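Local structure of guanylate kinase (3TR0) at residues D49-V53 with D54-I58; F63-M66 with V67-A71; L189-D192 with V193-K197. The protein catalyses the ATP-dependent phosphorylation of GMP to GDP and is probably needed for recycling GMP and, indirectly, cGMP. All coordinates share one frame; numbering follows the deposited sequence. Where two conformers were deposited one is given.

Interaction 1: residues D49-V53 with D54-I58; sequences DQEGV and DYFFI. With 5GP (guanosine-5'-monophosphate), chain D; SO4 (sulfate ion), chain C.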
loop_
_atom_site.group_PDB
_atom_site.type_symbol
_atom_site.label_atom_id
_atom_site.label_comp_id
_atom_site.label_asym_id
_atom_site.label_seq_id
_atom_site.Cartn_x
_atom_site.Cartn_y
_atom_site.Cartn_z
ATOM N N ASP A 49 -32.006 8.930 -9.190
ATOM C CA ASP A 49 -31.176 9.617 -8.203
ATOM C C ASP A 49 -31.941 9.884 -6.913
ATOM O O ASP A 49 -33.140 10.166 -6.937
ATOM C CB ASP A 49 -30.640 10.938 -8.764
ATOM C CG ASP A 49 -29.560 10.736 -9.809
ATOM O OD1 ASP A 49 -28.949 9.648 -9.834
ATOM O OD2 ASP A 49 -29.315 11.672 -10.598
ATOM N N GLN A 50 -31.236 9.805 -5.788
ATOM C CA GLN A 50 -31.829 10.080 -4.487
ATOM C C GLN A 50 -31.060 11.169 -3.746
ATOM O O GLN A 50 -29.847 11.070 -3.560
ATOM C CB GLN A 50 -31.873 8.810 -3.637
ATOM C CG GLN A 50 -32.763 7.712 -4.185
ATOM C CD GLN A 50 -32.770 6.482 -3.299
ATOM O OE1 GLN A 50 -33.333 6.496 -2.203
ATOM N NE2 GLN A 50 -32.134 5.413 -3.763
ATOM N N GLU A 51 -31.774 12.209 -3.324
ATOM C CA GLU A 51 -31.170 13.290 -2.555
ATOM C C GLU A 51 -30.465 12.753 -1.310
ATOM O O GLU A 51 -31.044 11.986 -0.542
ATOM C CB GLU A 51 -32.234 14.310 -2.152
ATOM C CG GLU A 51 -31.774 15.314 -1.107
ATOM C CD GLU A 51 -30.794 16.331 -1.657
ATOM O OE1 GLU A 51 -30.651 16.419 -2.895
ATOM O OE2 GLU A 51 -30.165 17.045 -0.849
ATOM N N GLY A 52 -29.211 13.153 -1.120
ATOM C CA GLY A 52 -28.437 12.729 0.036
ATOM C C GLY A 52 -27.850 11.337 -0.098
ATOM O O GLY A 52 -27.134 10.866 0.787
ATOM N N VAL A 53 -28.155 10.670 -1.206
ATOM C CA VAL A 53 -27.625 9.337 -1.463
ATOM C C VAL A 53 -26.621 9.375 -2.611
ATOM O O VAL A 53 -25.475 8.951 -2.466
ATOM C CB VAL A 53 -28.748 8.339 -1.798
ATOM C CG1 VAL A 53 -28.162 6.977 -2.144
ATOM C CG2 VAL A 53 -29.730 8.231 -0.634
ATOM N N ASP A 54 -27.062 9.888 -3.755
ATOM C CA ASP A 54 -26.192 10.051 -4.909
ATOM C C ASP A 54 -25.450 11.379 -4.812
ATOM O O ASP A 54 -24.232 11.443 -4.978
ATOM C CB ASP A 54 -27.017 9.990 -6.194
ATOM C CG ASP A 54 -27.723 8.659 -6.362
ATOM O OD1 ASP A 54 -27.126 7.741 -6.960
ATOM O OD2 ASP A 54 -28.869 8.526 -5.883
ATOM N N TYR A 55 -26.200 12.436 -4.525
ATOM C CA TYR A 55 -25.636 13.766 -4.359
ATOM C C TYR A 55 -26.565 14.579 -3.487
ATOM O O TYR A 55 -27.697 14.174 -3.220
ATOM C CB TYR A 55 -25.541 14.492 -5.703
ATOM C CG TYR A 55 -24.452 14.015 -6.640
ATOM C CD1 TYR A 55 -23.153 14.496 -6.528
ATOM C CD2 TYR A 55 -24.735 13.120 -7.658
ATOM C CE1 TYR A 55 -22.156 14.073 -7.397
ATOM C CE2 TYR A 55 -23.750 12.694 -8.529
ATOM C CZ TYR A 55 -22.463 13.172 -8.393
ATOM O OH TYR A 55 -21.485 12.747 -9.261
ATOM N N PHE A 56 -26.077 15.733 -3.052
ATOM C CA PHE A 56 -26.950 16.787 -2.586
ATOM C C PHE A 56 -27.205 17.649 -3.806
ATOM O O PHE A 56 -26.318 18.376 -4.254
ATOM C CB PHE A 56 -26.278 17.611 -1.490
ATOM C CG PHE A 56 -26.037 16.848 -0.219
ATOM C CD1 PHE A 56 -27.090 16.547 0.632
ATOM C CD2 PHE A 56 -24.761 16.444 0.133
ATOM C CE1 PHE A 56 -26.873 15.850 1.803
ATOM C CE2 PHE A 56 -24.539 15.749 1.301
ATOM C CZ PHE A 56 -25.597 15.453 2.141
ATOM N N PHE A 57 -28.405 17.543 -4.365
ATOM C CA PHE A 57 -28.713 18.261 -5.589
ATOM C C PHE A 57 -29.175 19.679 -5.283
ATOM O O PHE A 57 -30.148 19.885 -4.559
ATOM C CB PHE A 57 -29.765 17.507 -6.401
ATOM C CG PHE A 57 -29.337 16.127 -6.818
ATOM C CD1 PHE A 57 -28.652 15.928 -8.006
ATOM C CD2 PHE A 57 -29.622 15.028 -6.024
ATOM C CE1 PHE A 57 -28.266 14.661 -8.394
ATOM C CE2 PHE A 57 -29.238 13.758 -6.411
ATOM C CZ PHE A 57 -28.563 13.575 -7.597
ATOM N N ILE A 58 -28.459 20.654 -5.829
ATOM C CA ILE A 58 -28.789 22.056 -5.615
ATOM C C ILE A 58 -28.697 22.826 -6.926
ATOM O O ILE A 58 -28.275 22.275 -7.942
ATOM C CB ILE A 58 -27.852 22.696 -4.580
ATOM C CG1 ILE A 58 -26.390 22.518 -4.998
ATOM C CG2 ILE A 58 -28.078 22.075 -3.212
ATOM C CD1 ILE A 58 -25.410 23.243 -4.096
HETATM P P 5GP D . -21.926 12.440 -12.753
HETATM O O1P 5GP D . -22.627 11.785 -11.588
HETATM O O2P 5GP D . -22.517 13.705 -13.318
HETATM O O3P 5GP D . -21.754 11.411 -13.846
HETATM O "O5'" 5GP D . -20.400 12.686 -12.377
HETATM C "C5'" 5GP D . -19.573 13.507 -13.184
HETATM C "C4'" 5GP D . -18.149 13.488 -12.698
HETATM O "O4'" 5GP D . -17.929 14.599 -11.806
HETATM C "C3'" 5GP D . -17.753 12.278 -11.867
HETATM O "O3'" 5GP D . -17.437 11.145 -12.657
HETATM C "C2'" 5GP D . -16.577 12.791 -11.045
HETATM O "O2'" 5GP D . -15.370 12.683 -11.785
HETATM C "C1'" 5GP D . -16.910 14.280 -10.891
HETATM N N9 5GP D . -17.371 14.619 -9.534
HETATM C C8 5GP D . -18.435 14.168 -8.856
HETATM N N7 5GP D . -18.468 14.784 -7.647
HETATM C C5 5GP D . -17.408 15.624 -7.586
HETATM C C6 5GP D . -16.908 16.506 -6.634
HETATM O O6 5GP D . -17.475 16.649 -5.524
HETATM N N1 5GP D . -15.803 17.208 -6.914
HETATM C C2 5GP D . -15.166 17.077 -8.087
HETATM N N2 5GP D . -14.049 17.792 -8.356
HETATM N N3 5GP D . -15.625 16.230 -9.025
HETATM C C4 5GP D . -16.740 15.510 -8.786
HETATM S S SO4 C . -35.641 11.248 -3.270
HETATM O O1 SO4 C . -35.335 10.364 -2.150
HETATM O O2 SO4 C . -35.334 10.566 -4.525
HETATM O O3 SO4 C . -37.059 11.589 -3.246
HETATM O O4 SO4 C . -34.846 12.468 -3.169
HETATM O O HOH W 1 -29.798 19.338 -1.761
#
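Asp54 reaches back across the turn to Gln50: its CG stands anti to its own carbonyl carbon (chi1 -61°), so that OD2 receives Gln50 N at 2.7 Å, on the anti side and 28° out of the carboxylate plane. The backbone returns the grip, Asp54 N donating to Gln50 O at 3.0 Å, an oxygen that also accepts from Val53 N. Asp54 OD1 comes within 3.9 Å of Asp49 OD1. At Tyr55 the carbonyl O takes Gly52 N at 2.8 Å from above its plane, and Gly52 makes the turn at positive phi. The Tyr55 ring heads the other way, its OH donating to O1P of GMP at 2.8 Å. Phe56 presents its ring edge to the carboxylate of Glu51, CD1 lying 3.4 Å from OE2. Phe57 N is held by Glu51 OE1 at 2.9 Å on the syn side, a reach made by the bend of the glutamate at chi2 (72°); a water joins Glu51 OE2 to Phe57 O, and Glu51 N donates to a sulfate, probably from the crystallisation liquor. The Phe57 ring has Tyr55 CB over the centre of one face, and its CZ packs on Asp49 CB at 3.6 Å. Asp49 OD2 accepts from Arg46 N and is salt-bridged to Arg43, as Asp54 OD1 is to Arg25, which probably lets the two carboxylates lie close; Asp54 and Glu51 hold the turn by accepting backbone N-H groups.

Interaction 2: residues F63-M66 with V67-A71; sequences FQAM and VKEGA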
loop_
_atom_site.group_PDB
_atom_site.type_symbol
_atom_site.label_atom_id
_atom_site.label_comp_id
_atom_site.label_asym_id
_atom_site.label_seq_id
_atom_site.Cartn_x
_atom_site.Cartn_y
_atom_site.Cartn_z
ATOM N N PHE A 63 -24.960 26.757 -5.305
ATOM C CA PHE A 63 -23.586 26.286 -5.464
ATOM C C PHE A 63 -22.606 27.451 -5.489
ATOM O O PHE A 63 -21.572 27.419 -4.822
ATOM C CB PHE A 63 -23.438 25.448 -6.736
ATOM C CG PHE A 63 -22.199 24.601 -6.758
ATOM C CD1 PHE A 63 -20.959 25.169 -7.006
ATOM C CD2 PHE A 63 -22.273 23.238 -6.528
ATOM C CE1 PHE A 63 -19.818 24.393 -7.024
ATOM C CE2 PHE A 63 -21.129 22.456 -6.543
ATOM C CZ PHE A 63 -19.903 23.036 -6.792
ATOM N N GLN A 64 -22.937 28.483 -6.259
ATOM C CA GLN A 64 -22.079 29.657 -6.357
ATOM C C GLN A 64 -21.912 30.292 -4.984
ATOM O O GLN A 64 -20.816 30.712 -4.611
ATOM C CB GLN A 64 -22.649 30.667 -7.354
ATOM C CG GLN A 64 -21.817 31.933 -7.494
ATOM C CD GLN A 64 -20.426 31.662 -8.033
ATOM O OE1 GLN A 64 -19.470 32.361 -7.696
ATOM N NE2 GLN A 64 -20.305 30.645 -8.880
ATOM N N ALA A 65 -23.009 30.358 -4.234
ATOM C CA ALA A 65 -22.967 30.842 -2.862
ATOM C C ALA A 65 -21.906 30.080 -2.072
ATOM O O ALA A 65 -20.997 30.682 -1.501
ATOM C CB ALA A 65 -24.329 30.697 -2.208
HETATM N N MSE A 66 -22.019 28.755 -2.055
HETATM C CA MSE A 66 -21.065 27.910 -1.332
HETATM C C MSE A 66 -19.620 28.177 -1.747
HETATM O O MSE A 66 -18.720 28.191 -0.906
HETATM C CB MSE A 66 -21.405 26.426 -1.517
HETATM C CG MSE A 66 -22.345 25.863 -0.465
HETATM SE SE MSE A 66 -23.346 24.297 -1.079
HETATM C CE MSE A 66 -24.272 23.864 0.581
ATOM N N VAL A 67 -19.402 28.396 -3.041
ATOM C CA VAL A 67 -18.065 28.686 -3.550
ATOM C C VAL A 67 -17.509 29.982 -2.962
ATOM O O VAL A 67 -16.389 30.011 -2.457
ATOM C CB VAL A 67 -18.047 28.782 -5.086
ATOM C CG1 VAL A 67 -16.662 29.179 -5.577
ATOM C CG2 VAL A 67 -18.486 27.462 -5.709
ATOM N N LYS A 68 -18.296 31.054 -3.033
ATOM C CA LYS A 68 -17.879 32.345 -2.491
ATOM C C LYS A 68 -17.708 32.292 -0.973
ATOM O O LYS A 68 -16.864 32.989 -0.411
ATOM C CB LYS A 68 -18.884 33.438 -2.866
ATOM C CG LYS A 68 -19.019 33.677 -4.361
ATOM C CD LYS A 68 -20.099 34.706 -4.661
ATOM C CE LYS A 68 -20.290 34.891 -6.158
ATOM N NZ LYS A 68 -21.419 35.811 -6.465
ATOM N N GLU A 69 -18.516 31.465 -0.316
ATOM C CA GLU A 69 -18.465 31.331 1.136
ATOM C C GLU A 69 -17.276 30.479 1.580
ATOM O O GLU A 69 -16.858 30.538 2.737
ATOM C CB GLU A 69 -19.763 30.715 1.665
ATOM C CG GLU A 69 -21.013 31.536 1.387
ATOM C CD GLU A 69 -22.278 30.876 1.910
ATOM O OE1 GLU A 69 -22.229 30.258 2.994
ATOM O OE2 GLU A 69 -23.323 30.969 1.234
ATOM N N GLY A 70 -16.742 29.683 0.658
ATOM C CA GLY A 70 -15.628 28.802 0.962
ATOM C C GLY A 70 -16.073 27.502 1.603
ATOM O O GLY A 70 -15.296 26.838 2.288
ATOM N N ALA A 71 -17.330 27.133 1.370
ATOM C CA ALA A 71 -17.913 25.936 1.969
ATOM C C ALA A 71 -17.348 24.647 1.385
ATOM O O ALA A 71 -17.557 23.566 1.934
ATOM C CB ALA A 71 -19.432 25.958 1.822
#
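Phe63 and Val67, one helical turn apart, meet through their first torsions: Phe63 CG lies opposite the backbone N (chi1 -163°), while Val67 places CG2 anti to its carbonyl carbon, beside N. The methyl thereby comes to 3.6 Å from Phe63 CE1, approaching the ring obliquely. Along the backbone Val67 N donates to Phe63 O at 3.0 Å, in the carbonyl plane. The Gln64 side chain sets out with the same first torsion as Phe63, then bends at chi2 (63°), which brings its amide across the extended chain of Lys68 at a slant. Gln64 OE1 sits 3.1 Å from Lys68 CE, nearer to the methylene than to the ammonium group beyond it. Glu69 runs back along the helix, CG pressed against Ala65 O at 3.0 Å and OE2 beside the Ala65 methyl; Ala65 O also accepts the helical bond from Glu69 N. The helix 60-69 then stops in a Schellman motif: Gly70 takes a positive phi (83°), Ala71 N bonds to Met66 O at 2.9 Å, and Gly70 N bonds to Val67 O at 3.2 Å. Gly70 N also makes a weak bond to Met66 O. Across that stop the motif's usual apolar contact is present, Ala71 CB resting on CG of Met66, a selenomethionine in this crystal, at 3.7 Å. The inner side of the helix is laid on the mixed sheet of the GMP-binding region. There Phe63 stacks with Phe72, Val67 touches Phe72 and His75 on strand 72-78, and Met66 packs against Phe72, while Lys68 and Glu69 stand on the exposed side.

Interaction 3: residues L189-D192 with V193-K197; sequences LQRD and VQEKK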
loop_
_atom_site.group_PDB
_atom_site.type_symbol
_atom_site.label_atom_id
_atom_site.label_comp_id
_atom_site.label_asym_id
_atom_site.label_seq_id
_atom_site.Cartn_x
_atom_site.Cartn_y
_atom_site.Cartn_z
ATOM N N LEU A 189 -1.443 0.610 7.537
ATOM C CA LEU A 189 -0.311 -0.063 8.173
ATOM C C LEU A 189 0.956 0.777 8.083
ATOM O O LEU A 189 2.015 0.352 8.532
ATOM C CB LEU A 189 -0.059 -1.430 7.526
ATOM C CG LEU A 189 -1.170 -2.474 7.605
ATOM C CD1 LEU A 189 -0.940 -3.599 6.601
ATOM C CD2 LEU A 189 -1.298 -3.033 9.007
ATOM N N GLN A 190 0.854 1.961 7.486
ATOM C CA GLN A 190 1.998 2.862 7.381
ATOM C C GLN A 190 2.490 3.284 8.760
ATOM O O GLN A 190 1.698 3.412 9.693
ATOM C CB GLN A 190 1.625 4.111 6.582
ATOM C CG GLN A 190 1.359 3.844 5.113
ATOM C CD GLN A 190 0.960 5.093 4.362
ATOM O OE1 GLN A 190 0.882 6.183 4.934
ATOM N NE2 GLN A 190 0.701 4.943 3.073
ATOM N N ARG A 191 3.793 3.517 8.874
ATOM C CA ARG A 191 4.392 3.891 10.154
ATOM C C ARG A 191 3.711 5.111 10.757
ATOM O O ARG A 191 3.451 5.147 11.958
ATOM C CB ARG A 191 5.881 4.181 9.996
ATOM C CG ARG A 191 6.558 4.541 11.311
ATOM C CD ARG A 191 7.809 5.362 11.087
ATOM N NE ARG A 191 7.507 6.669 10.514
ATOM C CZ ARG A 191 8.079 7.155 9.418
ATOM N NH1 ARG A 191 8.991 6.441 8.771
ATOM N NH2 ARG A 191 7.741 8.355 8.969
ATOM N N ASP A 192 3.429 6.115 9.930
ATOM C CA ASP A 192 2.801 7.329 10.442
ATOM C C ASP A 192 1.436 7.050 11.073
ATOM O O ASP A 192 1.112 7.594 12.131
ATOM C CB ASP A 192 2.717 8.436 9.377
ATOM C CG ASP A 192 2.118 7.963 8.058
ATOM O OD1 ASP A 192 1.474 6.897 8.012
ATOM O OD2 ASP A 192 2.293 8.683 7.052
ATOM N N VAL A 193 0.647 6.199 10.427
ATOM C CA VAL A 193 -0.654 5.810 10.957
ATOM C C VAL A 193 -0.498 4.932 12.198
ATOM O O VAL A 193 -1.239 5.078 13.170
ATOM C CB VAL A 193 -1.487 5.042 9.920
ATOM C CG1 VAL A 193 -2.746 4.482 10.569
ATOM C CG2 VAL A 193 -1.840 5.949 8.737
ATOM N N GLN A 194 0.466 4.020 12.157
ATOM C CA GLN A 194 0.661 3.065 13.248
ATOM C C GLN A 194 1.243 3.673 14.523
ATOM O O GLN A 194 1.006 3.162 15.619
ATOM C CB GLN A 194 1.515 1.883 12.780
ATOM C CG GLN A 194 0.822 0.983 11.765
ATOM C CD GLN A 194 -0.261 0.127 12.390
ATOM O OE1 GLN A 194 -1.178 0.634 13.027
ATOM N NE2 GLN A 194 -0.153 -1.182 12.214
ATOM N N GLU A 195 2.019 4.743 14.378
ATOM C CA GLU A 195 2.536 5.453 15.543
ATOM C C GLU A 195 1.375 5.840 16.449
ATOM O O GLU A 195 1.502 5.852 17.673
ATOM C CB GLU A 195 3.312 6.708 15.123
ATOM C CG GLU A 195 4.679 6.447 14.491
ATOM C CD GLU A 195 5.821 6.513 15.494
ATOM O OE1 GLU A 195 5.633 6.082 16.649
ATOM O OE2 GLU A 195 6.911 7.001 15.126
ATOM N N LYS A 196 0.235 6.147 15.837
ATOM C CA LYS A 196 -0.947 6.565 16.580
ATOM C C LYS A 196 -1.744 5.361 17.076
ATOM O O LYS A 196 -2.021 5.242 18.266
ATOM C CB LYS A 196 -1.834 7.463 15.710
ATOM C CG LYS A 196 -1.167 8.751 15.260
ATOM C CD LYS A 196 -1.180 9.795 16.364
ATOM C CE LYS A 196 -0.396 11.035 15.963
ATOM N NZ LYS A 196 1.061 10.754 15.835
ATOM N N LYS A 197 -2.114 4.467 16.163
ATOM C CA LYS A 197 -2.928 3.307 16.521
ATOM C C LYS A 197 -2.242 2.345 17.492
ATOM O O LYS A 197 -2.907 1.703 18.307
ATOM C CB LYS A 197 -3.384 2.547 15.273
ATOM C CG LYS A 197 -4.220 1.316 15.599
ATOM C CD LYS A 197 -4.756 0.638 14.353
ATOM C CE LYS A 197 -5.572 -0.597 14.714
ATOM N NZ LYS A 197 -6.079 -1.315 13.510
HETATM O O HOH W 2 1.805 10.007 13.259
#
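Gln194 N donates to Gln190 O at 2.8 Å, the donor nitrogen nearly in line with the C=O bond (165° at the oxygen), and this is the first helical bond of the helix 191-197. Glu195 N follows with a bond to Arg191 O, also 2.8 Å, its donor tilted somewhat from the carbonyl plane. The side chain of Gln194 folds back over the same start of the helix: with CG anti to the carbonyl carbon (chi1 -69°) it lies 3.3 Å from Gln190 O, and the bend at chi2 then carries the amide alongside Leu189, where NE2 lies 3.9 Å from CD2. That NE2 is spent on Leu167 O of the second subunit, so the glutamine both packs on its own chain and bonds across the dimer. Asp192 has CG wedged between its backbone N and carbonyl carbon (chi1 50°), which turns OD1 in toward the next peptide. OD1 lies 2.6 Å from Val193 N, but the bond is sharply bent and weak; Val193 CG2 lies close to the same oxygen. A water bridges one turn, donating to Asp192 O at 2.8 Å and accepting from Lys196 NZ. Arg191 and Glu195 run side by side, CG to CG 4.2 Å, without their charged groups meeting. Each turns instead to the second subunit: Arg191 makes a weak bond to Phe164 O of that subunit; in one of its two conformers, and so less surely, Glu195 makes a salt bridge to Lys162 and a hydrogen bond to Tyr161, both of the second subunit. The whole is an ordinary helix N-terminus, with Gln190 at the N-cap position and the Gln194 side chain folded back over it, set into the subunit interface of a guanylate kinase dimer.

In the fold
The three contacts follow one another along the chain. Interactions 1 and 2 are neighbours, centres about 18 Å apart: strand 56-57, at one edge of the mixed four-stranded sheet, runs on into helix 60-69, and they touch where Ile58 CD1 packs on Phe63 N and on SE of Met66. Interaction 1 supplies Tyr55 to the GMP pocket; interaction 2 packs beside that region without an annotated ligand residue. Interaction 3 stands apart, its centre about 35 Å from either, on the opposite side of the chain's centre from interaction 1. It belongs to the C-terminal helices and faces the second subunit, so the GMP contact of interaction 1 and the subunit contact of interaction 3 lie far apart.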